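Local atomic coordinates of cGAS/DncV-like nucleotidyltransferase in E. coli homolog (Elizabethkingia meningoseptica ATCC 13253 = NBRC 12535, PDB entry 6E0O), a protein that synthesises cyclic dinucleotide second messengers from nucleoside triphosphates in response to phage infection, as the signalling enzyme of a CBASS antiviral defence system. Residues K102-F113 against R119-N127; Y189-N200 against V214-V223. All coordinates share one frame; numbering follows the deposited sequence. Where two conformers were deposited one is given.

Contact 1: residues K102-F113 against R119-N127; sequences KADTEEALRNVF and RKNKCIQVN. With nucleotides of chain B.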
loop_
_atom_site.group_PDB
_atom_site.type_symbol
_atom_site.label_atom_id
_atom_site.label_comp_id
_atom_site.label_asym_id
_atom_site.label_seq_id
_atom_site.Cartn_x
_atom_site.Cartn_y
_atom_site.Cartn_z
ATOM N N LYS A 102 -6.427 -16.439 -12.843
ATOM C CA LYS A 102 -7.370 -15.722 -11.995
ATOM C C LYS A 102 -8.661 -16.510 -11.833
ATOM O O LYS A 102 -9.239 -16.549 -10.743
ATOM C CB LYS A 102 -7.616 -14.316 -12.541
ATOM C CG LYS A 102 -8.474 -13.465 -11.631
ATOM C CD LYS A 102 -8.452 -12.008 -12.029
ATOM C CE LYS A 102 -9.303 -11.161 -11.112
ATOM N NZ LYS A 102 -9.337 -9.756 -11.582
ATOM N N ALA A 103 -9.127 -17.150 -12.907
ATOM C CA ALA A 103 -10.329 -17.975 -12.807
ATOM C C ALA A 103 -10.113 -19.155 -11.867
ATOM O O ALA A 103 -10.993 -19.497 -11.070
ATOM C CB ALA A 103 -10.742 -18.476 -14.190
ATOM N N ASP A 104 -8.945 -19.792 -11.945
ATOM C CA ASP A 104 -8.655 -20.919 -11.067
ATOM C C ASP A 104 -8.538 -20.464 -9.619
ATOM O O ASP A 104 -8.947 -21.183 -8.698
ATOM C CB ASP A 104 -7.363 -21.598 -11.518
ATOM C CG ASP A 104 -7.522 -22.369 -12.817
ATOM O OD1 ASP A 104 -8.665 -22.528 -13.308
ATOM O OD2 ASP A 104 -6.485 -22.817 -13.350
ATOM N N THR A 105 -7.983 -19.269 -9.404
ATOM C CA THR A 105 -7.893 -18.707 -8.061
ATOM C C THR A 105 -9.286 -18.456 -7.502
ATOM O O THR A 105 -9.580 -18.803 -6.355
ATOM C CB THR A 105 -7.088 -17.406 -8.104
ATOM O OG1 THR A 105 -5.776 -17.664 -8.601
ATOM C CG2 THR A 105 -6.962 -16.813 -6.716
ATOM N N GLU A 106 -10.162 -17.858 -8.313
ATOM C CA GLU A 106 -11.534 -17.621 -7.879
ATOM C C GLU A 106 -12.230 -18.932 -7.532
ATOM O O GLU A 106 -12.930 -19.027 -6.521
ATOM C CB GLU A 106 -12.279 -16.861 -8.976
ATOM C CG GLU A 106 -13.681 -16.467 -8.603
ATOM C CD GLU A 106 -14.393 -15.687 -9.696
ATOM O OE1 GLU A 106 -13.780 -15.410 -10.750
ATOM O OE2 GLU A 106 -15.575 -15.349 -9.500
ATOM N N GLU A 107 -12.011 -19.964 -8.345
ATOM C CA GLU A 107 -12.631 -21.262 -8.101
ATOM C C GLU A 107 -12.133 -21.871 -6.801
ATOM O O GLU A 107 -12.923 -22.379 -5.998
ATOM C CB GLU A 107 -12.303 -22.169 -9.280
ATOM C CG GLU A 107 -12.912 -23.524 -9.256
ATOM C CD GLU A 107 -12.735 -24.224 -10.590
ATOM O OE1 GLU A 107 -13.109 -23.636 -11.628
ATOM O OE2 GLU A 107 -12.204 -25.352 -10.597
ATOM N N ALA A 108 -10.818 -21.844 -6.580
ATOM C CA ALA A 108 -10.261 -22.383 -5.345
ATOM C C ALA A 108 -10.880 -21.701 -4.137
ATOM O O ALA A 108 -11.197 -22.355 -3.138
ATOM C CB ALA A 108 -8.740 -22.207 -5.341
ATOM N N LEU A 109 -11.067 -20.383 -4.217
ATOM C CA LEU A 109 -11.639 -19.642 -3.103
ATOM C C LEU A 109 -13.128 -19.920 -2.966
ATOM O O LEU A 109 -13.624 -20.131 -1.853
ATOM C CB LEU A 109 -11.346 -18.157 -3.289
ATOM C CG LEU A 109 -9.855 -17.794 -3.223
ATOM C CD1 LEU A 109 -9.625 -16.367 -3.704
ATOM C CD2 LEU A 109 -9.336 -17.970 -1.804
ATOM N N ARG A 110 -13.857 -19.956 -4.080
ATOM C CA ARG A 110 -15.295 -20.190 -4.001
ATOM C C ARG A 110 -15.609 -21.577 -3.448
ATOM O O ARG A 110 -16.613 -21.756 -2.746
ATOM C CB ARG A 110 -15.920 -20.032 -5.384
ATOM C CG ARG A 110 -17.429 -20.015 -5.343
ATOM C CD ARG A 110 -18.092 -19.509 -6.599
ATOM N NE ARG A 110 -17.509 -18.320 -7.146
ATOM C CZ ARG A 110 -17.765 -17.150 -6.608
ATOM N NH1 ARG A 110 -17.249 -16.051 -7.105
ATOM N NH2 ARG A 110 -18.552 -17.090 -5.532
ATOM N N ASN A 111 -14.759 -22.569 -3.730
ATOM C CA ASN A 111 -15.028 -23.911 -3.227
ATOM C C ASN A 111 -15.094 -23.926 -1.713
ATOM O O ASN A 111 -15.814 -24.752 -1.144
ATOM C CB ASN A 111 -13.958 -24.896 -3.689
ATOM C CG ASN A 111 -14.087 -25.251 -5.137
ATOM O OD1 ASN A 111 -15.164 -25.126 -5.718
ATOM N ND2 ASN A 111 -12.995 -25.711 -5.734
ATOM N N VAL A 112 -14.361 -23.025 -1.056
ATOM C CA VAL A 112 -14.285 -22.957 0.404
ATOM C C VAL A 112 -15.192 -21.880 0.969
ATOM O O VAL A 112 -15.920 -22.112 1.932
ATOM C CB VAL A 112 -12.826 -22.735 0.856
ATOM C CG1 VAL A 112 -12.763 -22.448 2.364
ATOM C CG2 VAL A 112 -11.969 -23.928 0.482
ATOM N N PHE A 113 -15.142 -20.681 0.399
ATOM C CA PHE A 113 -15.803 -19.518 0.978
ATOM C C PHE A 113 -17.118 -19.174 0.297
ATOM O O PHE A 113 -17.777 -18.213 0.713
ATOM C CB PHE A 113 -14.860 -18.311 0.933
ATOM C CG PHE A 113 -13.560 -18.539 1.636
ATOM C CD1 PHE A 113 -13.505 -18.529 3.009
ATOM C CD2 PHE A 113 -12.392 -18.756 0.926
ATOM C CE1 PHE A 113 -12.311 -18.736 3.665
ATOM C CE2 PHE A 113 -11.192 -18.962 1.578
ATOM C CZ PHE A 113 -11.158 -18.963 2.944
ATOM N N ARG A 119 -15.336 -11.511 -7.359
ATOM C CA ARG A 119 -14.285 -11.101 -8.273
ATOM C C ARG A 119 -14.288 -9.587 -8.413
ATOM O O ARG A 119 -15.342 -8.968 -8.589
ATOM C CB ARG A 119 -14.502 -11.748 -9.632
ATOM C CG ARG A 119 -13.458 -11.346 -10.634
ATOM C CD ARG A 119 -13.532 -12.212 -11.853
ATOM N NE ARG A 119 -12.566 -11.810 -12.865
ATOM C CZ ARG A 119 -11.844 -12.662 -13.581
ATOM N NH1 ARG A 119 -11.951 -13.970 -13.366
ATOM N NH2 ARG A 119 -10.992 -12.207 -14.488
ATOM N N LYS A 120 -13.103 -8.996 -8.332
ATOM C CA LYS A 120 -12.910 -7.564 -8.505
ATOM C C LYS A 120 -11.951 -7.315 -9.667
ATOM O O LYS A 120 -11.368 -8.242 -10.230
ATOM C CB LYS A 120 -12.397 -6.917 -7.217
ATOM C CG LYS A 120 -13.263 -7.172 -6.003
ATOM C CD LYS A 120 -14.630 -6.527 -6.118
ATOM C CE LYS A 120 -15.510 -6.944 -4.946
ATOM N NZ LYS A 120 -16.869 -6.340 -5.003
ATOM N N ASN A 121 -11.765 -6.037 -10.002
ATOM C CA ASN A 121 -10.991 -5.686 -11.187
ATOM C C ASN A 121 -9.546 -6.162 -11.084
ATOM O O ASN A 121 -8.961 -6.603 -12.085
ATOM C CB ASN A 121 -11.046 -4.174 -11.393
ATOM C CG ASN A 121 -10.483 -3.750 -12.733
ATOM O OD1 ASN A 121 -10.695 -4.416 -13.746
ATOM N ND2 ASN A 121 -9.759 -2.639 -12.744
ATOM N N LYS A 122 -8.949 -6.071 -9.891
ATOM C CA LYS A 122 -7.528 -6.340 -9.709
ATOM C C LYS A 122 -7.256 -7.465 -8.721
ATOM O O LYS A 122 -6.087 -7.730 -8.419
ATOM C CB LYS A 122 -6.789 -5.074 -9.262
ATOM C CG LYS A 122 -6.766 -3.973 -10.302
ATOM C CD LYS A 122 -5.991 -2.748 -9.836
ATOM C CE LYS A 122 -6.244 -1.558 -10.747
ATOM N NZ LYS A 122 -5.595 -0.324 -10.241
ATOM N N CYS A 123 -8.287 -8.150 -8.235
ATOM C CA CYS A 123 -8.111 -9.163 -7.202
ATOM C C CYS A 123 -9.384 -9.988 -7.101
ATOM O O CYS A 123 -10.380 -9.719 -7.778
ATOM C CB CYS A 123 -7.786 -8.504 -5.860
ATOM S SG CYS A 123 -9.133 -7.491 -5.183
ATOM N N ILE A 124 -9.335 -11.007 -6.247
ATOM C CA ILE A 124 -10.516 -11.740 -5.808
ATOM C C ILE A 124 -10.733 -11.377 -4.340
ATOM O O ILE A 124 -9.866 -11.628 -3.495
ATOM C CB ILE A 124 -10.354 -13.259 -5.966
ATOM C CG1 ILE A 124 -9.939 -13.669 -7.379
ATOM C CG2 ILE A 124 -11.651 -13.917 -5.526
ATOM C CD1 ILE A 124 -10.929 -13.346 -8.458
ATOM N N GLN A 125 -11.879 -10.794 -4.027
ATOM C CA GLN A 125 -12.186 -10.431 -2.654
ATOM C C GLN A 125 -12.839 -11.605 -1.950
ATOM O O GLN A 125 -13.730 -12.256 -2.501
ATOM C CB GLN A 125 -13.127 -9.230 -2.641
ATOM C CG GLN A 125 -13.441 -8.668 -1.283
ATOM C CD GLN A 125 -14.266 -7.403 -1.393
ATOM O OE1 GLN A 125 -15.467 -7.416 -1.151
ATOM N NE2 GLN A 125 -13.628 -6.314 -1.787
ATOM N N VAL A 126 -12.388 -11.868 -0.734
ATOM C CA VAL A 126 -13.003 -12.852 0.145
ATOM C C VAL A 126 -13.541 -12.079 1.345
ATOM O O VAL A 126 -12.783 -11.665 2.228
ATOM C CB VAL A 126 -12.028 -13.955 0.570
ATOM C CG1 VAL A 126 -12.771 -14.967 1.432
ATOM C CG2 VAL A 126 -11.376 -14.621 -0.643
ATOM N N ASN A 127 -14.852 -11.875 1.381
ATOM C CA ASN A 127 -15.457 -11.086 2.438
ATOM C C ASN A 127 -15.295 -11.780 3.781
ATOM O O ASN A 127 -15.429 -13.004 3.891
ATOM C CB ASN A 127 -16.924 -10.851 2.116
ATOM C CG ASN A 127 -17.096 -9.931 0.931
ATOM O OD1 ASN A 127 -17.836 -10.226 0.002
ATOM N ND2 ASN A 127 -16.413 -8.797 0.969
ATOM P P A B 2 -7.024 -0.486 -5.788
ATOM O OP1 A B 2 -6.487 -0.563 -7.172
ATOM O OP2 A B 2 -8.480 -0.247 -5.586
ATOM O "O5'" A B 2 -6.652 -1.849 -5.049
ATOM C "C5'" A B 2 -7.410 -3.038 -5.263
ATOM C "C4'" A B 2 -6.602 -4.275 -4.953
ATOM O "O4'" A B 2 -5.569 -4.420 -5.963
ATOM C "C3'" A B 2 -5.887 -4.262 -3.605
ATOM O "O3'" A B 2 -5.850 -5.576 -3.052
ATOM C "C2'" A B 2 -4.480 -3.804 -3.966
ATOM O "O2'" A B 2 -3.471 -4.237 -3.075
ATOM C "C1'" A B 2 -4.292 -4.404 -5.357
ATOM N N9 A B 2 -3.406 -3.604 -6.203
ATOM C C8 A B 2 -3.698 -2.403 -6.805
ATOM N N7 A B 2 -2.710 -1.903 -7.502
ATOM C C5 A B 2 -1.690 -2.831 -7.339
ATOM C C6 A B 2 -0.367 -2.884 -7.819
ATOM N N6 A B 2 0.195 -1.961 -8.602
ATOM N N1 A B 2 0.357 -3.957 -7.469
ATOM C C2 A B 2 -0.172 -4.896 -6.687
ATOM N N3 A B 2 -1.399 -4.962 -6.172
ATOM C C4 A B 2 -2.111 -3.886 -6.542
HETATM O O HOH W 1 -17.569 -13.015 -8.415
#
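I124 and V126 turn their side chains onto L109 and F113, and here the helix sits closely on the strand. I124 CG2 lies 3.7 Å from L109 CD1, while its CD1 branch reaches the other way, to E106 CB and the CE methylene of K102. V126 divides its two methyls: CG2 goes to the L109 methyls, and CG1 sits over one face of the F113 ring, a CH-pi contact 3.9 Å from the centroid and 20° off the ring normal. V112 CG1 of the helix itself covers the opposite face. Helix 102-113 runs along strand 124-126, the segment axes 12° from parallel and 9.4 Å apart at closest approach, as a helix laid on the mixed sheet of the nucleotidyltransferase fold. Strand 124-126 pairs with 117-119, completing a hairpin, and with 135-147.

K102 is buried as well. Its CD sits over one face of the R119 guanidinium, offset toward the rim, 3.5 Å from R119 NH2. With CG anti to its backbone N (chi1 -174°) and an extended chain, K102 delivers NZ to K120 O at 2.9 Å, well aligned with the carbonyl. That bond ties the helix to the hairpin turn, where N121 and K122 belong to the probable ATP site; K122 NZ donates to OP1 of nucleotide A2 of chain B at 3.2 Å. K102 and R119 both form salt bridges with D162, which probably offsets the closeness of their positive charges. The outer side, at E106, R110 and R119, is looser, with water 1 linking E106 OE2 to R119 N. E106 OE1 approaches in the R119 guanidinium plane, making a long salt bridge to R119 NH1 (3.5 Å). E106 OE2 meets R110 NH1 in plane, through its anti lone pair, at 3.0 Å.

Contact 2: residues Y189-N200 against V214-V223; sequences YKRMVRILKVVN and VSSFFIECLV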
loop_
_atom_site.group_PDB
_atom_site.type_symbol
_atom_site.label_atom_id
_atom_site.label_comp_id
_atom_site.label_asym_id
_atom_site.label_seq_id
_atom_site.Cartn_x
_atom_site.Cartn_y
_atom_site.Cartn_z
ATOM N N TYR A 189 8.813 8.388 9.823
ATOM C CA TYR A 189 8.349 8.248 8.442
ATOM C C TYR A 189 6.965 7.579 8.398
ATOM O O TYR A 189 5.995 8.139 7.864
ATOM C CB TYR A 189 9.374 7.487 7.576
ATOM C CG TYR A 189 8.762 6.983 6.286
ATOM C CD1 TYR A 189 8.180 7.866 5.387
ATOM C CD2 TYR A 189 8.723 5.627 5.994
ATOM C CE1 TYR A 189 7.577 7.414 4.240
ATOM C CE2 TYR A 189 8.114 5.167 4.836
ATOM C CZ TYR A 189 7.549 6.064 3.964
ATOM O OH TYR A 189 6.938 5.593 2.823
ATOM N N LYS A 190 6.841 6.375 8.970
ATOM C CA LYS A 190 5.555 5.687 8.879
ATOM C C LYS A 190 4.504 6.344 9.762
ATOM O O LYS A 190 3.317 6.306 9.438
ATOM C CB LYS A 190 5.688 4.197 9.202
ATOM C CG LYS A 190 6.449 3.440 8.126
ATOM C CD LYS A 190 6.455 1.948 8.341
ATOM C CE LYS A 190 7.206 1.253 7.216
ATOM N NZ LYS A 190 7.228 -0.216 7.451
ATOM N N ARG A 191 4.918 6.950 10.876
ATOM C CA ARG A 191 3.971 7.662 11.730
ATOM C C ARG A 191 3.344 8.836 10.993
ATOM O O ARG A 191 2.139 9.075 11.117
ATOM C CB ARG A 191 4.666 8.077 13.026
ATOM C CG ARG A 191 4.896 6.870 13.897
ATOM C CD ARG A 191 5.702 7.147 15.127
ATOM N NE ARG A 191 6.059 5.877 15.752
ATOM C CZ ARG A 191 6.782 5.769 16.853
ATOM N NH1 ARG A 191 7.210 6.863 17.460
ATOM N NH2 ARG A 191 7.081 4.572 17.326
ATOM N N MET A 192 4.138 9.550 10.190
ATOM C CA MET A 192 3.605 10.640 9.382
ATOM C C MET A 192 2.710 10.120 8.258
ATOM O O MET A 192 1.668 10.719 7.968
ATOM C CB MET A 192 4.759 11.469 8.820
ATOM C CG MET A 192 5.513 12.242 9.894
ATOM S SD MET A 192 4.485 13.471 10.739
ATOM C CE MET A 192 4.815 13.110 12.459
ATOM N N VAL A 193 3.083 8.997 7.631
ATOM C CA VAL A 193 2.196 8.370 6.653
ATOM C C VAL A 193 0.851 8.068 7.294
ATOM O O VAL A 193 -0.213 8.351 6.727
ATOM C CB VAL A 193 2.835 7.095 6.079
ATOM C CG1 VAL A 193 1.802 6.268 5.306
ATOM C CG2 VAL A 193 4.020 7.427 5.194
ATOM N N ARG A 194 0.876 7.461 8.484
ATOM C CA ARG A 194 -0.374 7.109 9.149
ATOM C C ARG A 194 -1.210 8.347 9.454
ATOM O O ARG A 194 -2.428 8.342 9.252
ATOM C CB ARG A 194 -0.096 6.282 10.398
ATOM C CG ARG A 194 0.499 4.927 10.067
ATOM C CD ARG A 194 0.678 4.094 11.348
ATOM N NE ARG A 194 1.748 3.118 11.205
ATOM C CZ ARG A 194 2.873 3.104 11.916
ATOM N NH1 ARG A 194 3.103 4.007 12.865
ATOM N NH2 ARG A 194 3.774 2.167 11.683
ATOM N N ILE A 195 -0.585 9.418 9.950
ATOM C CA ILE A 195 -1.345 10.639 10.218
ATOM C C ILE A 195 -2.024 11.131 8.947
ATOM O O ILE A 195 -3.200 11.500 8.950
ATOM C CB ILE A 195 -0.445 11.730 10.824
ATOM C CG1 ILE A 195 -0.035 11.377 12.246
ATOM C CG2 ILE A 195 -1.165 13.078 10.791
ATOM C CD1 ILE A 195 1.111 12.223 12.771
ATOM N N LEU A 196 -1.280 11.174 7.846
ATOM C CA LEU A 196 -1.847 11.672 6.600
ATOM C C LEU A 196 -2.929 10.746 6.052
ATOM O O LEU A 196 -3.872 11.224 5.420
ATOM C CB LEU A 196 -0.739 11.933 5.580
ATOM C CG LEU A 196 0.153 13.127 5.946
ATOM C CD1 LEU A 196 1.330 13.204 4.978
ATOM C CD2 LEU A 196 -0.590 14.442 5.937
ATOM N N LYS A 197 -2.817 9.432 6.283
ATOM C CA LYS A 197 -3.909 8.529 5.922
ATOM C C LYS A 197 -5.155 8.811 6.757
ATOM O O LYS A 197 -6.279 8.775 6.241
ATOM C CB LYS A 197 -3.463 7.069 6.058
ATOM C CG LYS A 197 -2.464 6.633 4.981
ATOM C CD LYS A 197 -2.019 5.186 5.140
ATOM C CE LYS A 197 -3.137 4.200 4.886
ATOM N NZ LYS A 197 -2.612 2.805 4.795
ATOM N N VAL A 198 -4.984 9.083 8.051
ATOM C CA VAL A 198 -6.125 9.459 8.883
ATOM C C VAL A 198 -6.785 10.719 8.338
ATOM O O VAL A 198 -8.011 10.794 8.208
ATOM C CB VAL A 198 -5.683 9.651 10.341
ATOM C CG1 VAL A 198 -6.769 10.372 11.144
ATOM C CG2 VAL A 198 -5.342 8.321 10.976
ATOM N N VAL A 199 -5.980 11.734 8.017
ATOM C CA VAL A 199 -6.541 12.972 7.485
ATOM C C VAL A 199 -7.242 12.712 6.153
ATOM O O VAL A 199 -8.317 13.261 5.886
ATOM C CB VAL A 199 -5.452 14.057 7.384
ATOM C CG1 VAL A 199 -6.006 15.296 6.715
ATOM C CG2 VAL A 199 -4.907 14.390 8.770
ATOM N N ASN A 200 -6.638 11.884 5.300
ATOM C CA ASN A 200 -7.275 11.512 4.037
ATOM C C ASN A 200 -8.669 10.932 4.272
ATOM O O ASN A 200 -9.647 11.359 3.643
ATOM C CB ASN A 200 -6.378 10.519 3.293
ATOM C CG ASN A 200 -6.854 10.217 1.894
ATOM O OD1 ASN A 200 -7.390 11.075 1.200
ATOM N ND2 ASN A 200 -6.653 8.983 1.469
ATOM N N VAL A 214 -6.006 10.753 -3.689
ATOM C CA VAL A 214 -4.741 10.104 -3.376
ATOM C C VAL A 214 -5.027 8.725 -2.796
ATOM O O VAL A 214 -6.053 8.497 -2.150
ATOM C CB VAL A 214 -3.874 10.926 -2.388
ATOM C CG1 VAL A 214 -3.560 12.299 -2.961
ATOM C CG2 VAL A 214 -4.558 11.018 -1.032
ATOM N N SER A 215 -4.119 7.802 -3.046
ATOM C CA SER A 215 -4.180 6.464 -2.487
ATOM C C SER A 215 -3.159 6.359 -1.362
ATOM O O SER A 215 -2.276 7.207 -1.204
ATOM C CB SER A 215 -3.819 5.445 -3.568
ATOM O OG SER A 215 -2.448 5.608 -3.903
ATOM N N SER A 216 -3.266 5.281 -0.586
ATOM C CA SER A 216 -2.264 5.003 0.439
ATOM C C SER A 216 -0.874 4.907 -0.170
ATOM O O SER A 216 0.090 5.453 0.371
ATOM C CB SER A 216 -2.591 3.702 1.175
ATOM O OG SER A 216 -1.503 3.319 2.013
ATOM N N PHE A 217 -0.756 4.217 -1.307
ATOM C CA PHE A 217 0.532 4.102 -1.977
ATOM C C PHE A 217 1.093 5.479 -2.304
ATOM O O PHE A 217 2.284 5.744 -2.105
ATOM C CB PHE A 217 0.366 3.272 -3.253
ATOM C CG PHE A 217 1.622 3.139 -4.060
ATOM C CD1 PHE A 217 2.583 2.204 -3.714
ATOM C CD2 PHE A 217 1.846 3.945 -5.162
ATOM C CE1 PHE A 217 3.736 2.078 -4.450
ATOM C CE2 PHE A 217 3.009 3.822 -5.898
ATOM C CZ PHE A 217 3.949 2.887 -5.540
ATOM N N PHE A 218 0.251 6.356 -2.842
ATOM C CA PHE A 218 0.696 7.690 -3.223
ATOM C C PHE A 218 1.186 8.457 -2.004
ATOM O O PHE A 218 2.256 9.075 -2.039
ATOM C CB PHE A 218 -0.470 8.389 -3.916
ATOM C CG PHE A 218 -0.115 9.639 -4.667
ATOM C CD1 PHE A 218 0.789 9.622 -5.707
ATOM C CD2 PHE A 218 -0.760 10.823 -4.377
ATOM C CE1 PHE A 218 1.069 10.767 -6.417
ATOM C CE2 PHE A 218 -0.478 11.964 -5.084
ATOM C CZ PHE A 218 0.422 11.926 -6.120
ATOM N N ILE A 219 0.429 8.407 -0.905
ATOM C CA ILE A 219 0.852 9.081 0.323
ATOM C C ILE A 219 2.203 8.540 0.783
ATOM O O ILE A 219 3.115 9.301 1.131
ATOM C CB ILE A 219 -0.226 8.938 1.415
ATOM C CG1 ILE A 219 -1.496 9.687 1.006
ATOM C CG2 ILE A 219 0.304 9.417 2.769
ATOM C CD1 ILE A 219 -2.669 9.487 1.952
ATOM N N GLU A 220 2.347 7.210 0.793
ATOM C CA GLU A 220 3.601 6.610 1.232
ATOM C C GLU A 220 4.770 7.105 0.401
ATOM O O GLU A 220 5.840 7.414 0.946
ATOM C CB GLU A 220 3.510 5.089 1.159
ATOM C CG GLU A 220 2.631 4.508 2.247
ATOM C CD GLU A 220 2.494 3.012 2.180
ATOM O OE1 GLU A 220 3.510 2.292 2.104
ATOM O OE2 GLU A 220 1.339 2.563 2.210
ATOM N N CYS A 221 4.585 7.200 -0.920
ATOM C CA CYS A 221 5.666 7.659 -1.785
ATOM C C CYS A 221 5.967 9.137 -1.563
ATOM O O CYS A 221 7.135 9.536 -1.562
ATOM C CB CYS A 221 5.314 7.408 -3.251
ATOM S SG CYS A 221 5.252 5.664 -3.761
ATOM N N LEU A 222 4.935 9.969 -1.389
ATOM C CA LEU A 222 5.175 11.393 -1.171
ATOM C C LEU A 222 6.011 11.611 0.081
ATOM O O LEU A 222 7.010 12.338 0.054
ATOM C CB LEU A 222 3.859 12.152 -1.043
ATOM C CG LEU A 222 2.998 12.232 -2.302
ATOM C CD1 LEU A 222 1.630 12.804 -1.936
ATOM C CD2 LEU A 222 3.668 13.054 -3.375
ATOM N N VAL A 223 5.607 11.007 1.201
ATOM C CA VAL A 223 6.345 11.222 2.440
ATOM C C VAL A 223 7.748 10.636 2.331
ATOM O O VAL A 223 8.694 11.162 2.929
ATOM C CB VAL A 223 5.556 10.666 3.641
ATOM C CG1 VAL A 223 6.289 10.953 4.932
ATOM C CG2 VAL A 223 4.153 11.259 3.689
HETATM O O HOH W 2 5.817 2.923 3.200
HETATM O O HOH W 3 -8.216 10.680 -1.530
HETATM O O HOH W 4 -7.931 7.418 -0.888
#
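Helices 189-200 and 216-223 run roughly antiparallel at 138°, their axes 9.5 Å apart, with V193 and E220 facing each other at the closest CA pair. They mesh by knobs into holes in the buried helical part of the enzyme: I219 fits among V193, L196, K197 and N200, and V223 among Y189, M192, V193 and L196. V223 spreads its methyls, CG1 going to the edge of the Y189 ring, 3.6 Å from CD1, and CG2 to L196 CD1. I219 CG2 rests on L196 CB, while V193 CG1 meets the E220 side chain at CG, 3.6 Å away.

Polar groups border this core. The Y189 hydroxyl donates to E220 O at 2.8 Å from above the carbonyl plane, and water 2 links it to E220 OE1, which also accepts from H174. K197 bends at chi3 (67°), bringing NZ toward S216, where it donates to OG at 3.0 Å; S216 has two conformers, so this bond is made in one of them and is to that extent uncertain. K197 NZ also donates to T54 O, its strongest polar partner. K197 and S216 belong to the probable GTP site. S215 OG caps helix 216-223 by accepting from F218 N. N200 slides past V214, its OD1 3.6 Å from V214 CG2, and its ND2 donates to water 4 at 3.1 Å.

From the N terminus, the chain first passes through contact 1: after helix 98-113 it reverses into strand 117-119, reverses again at the hairpin turn, and strand 124-126 runs back alongside the helix. It then runs on through strands 135-147, 152-160 and 166-169 and helix 171-184 before contact 2, where helix 188-205 and helix 216-224 close a loop of 13 residues. The two loops follow in series and neither nest nor cross. The centres of contacts 1 and 2 lie 29 Å apart. The magnesium ion lies about 9 Å from the C123 side chain and about 7 Å from that of S216, so the turn of contact 1 and the S216 end of contact 2 approach the metal from different parts of the fold.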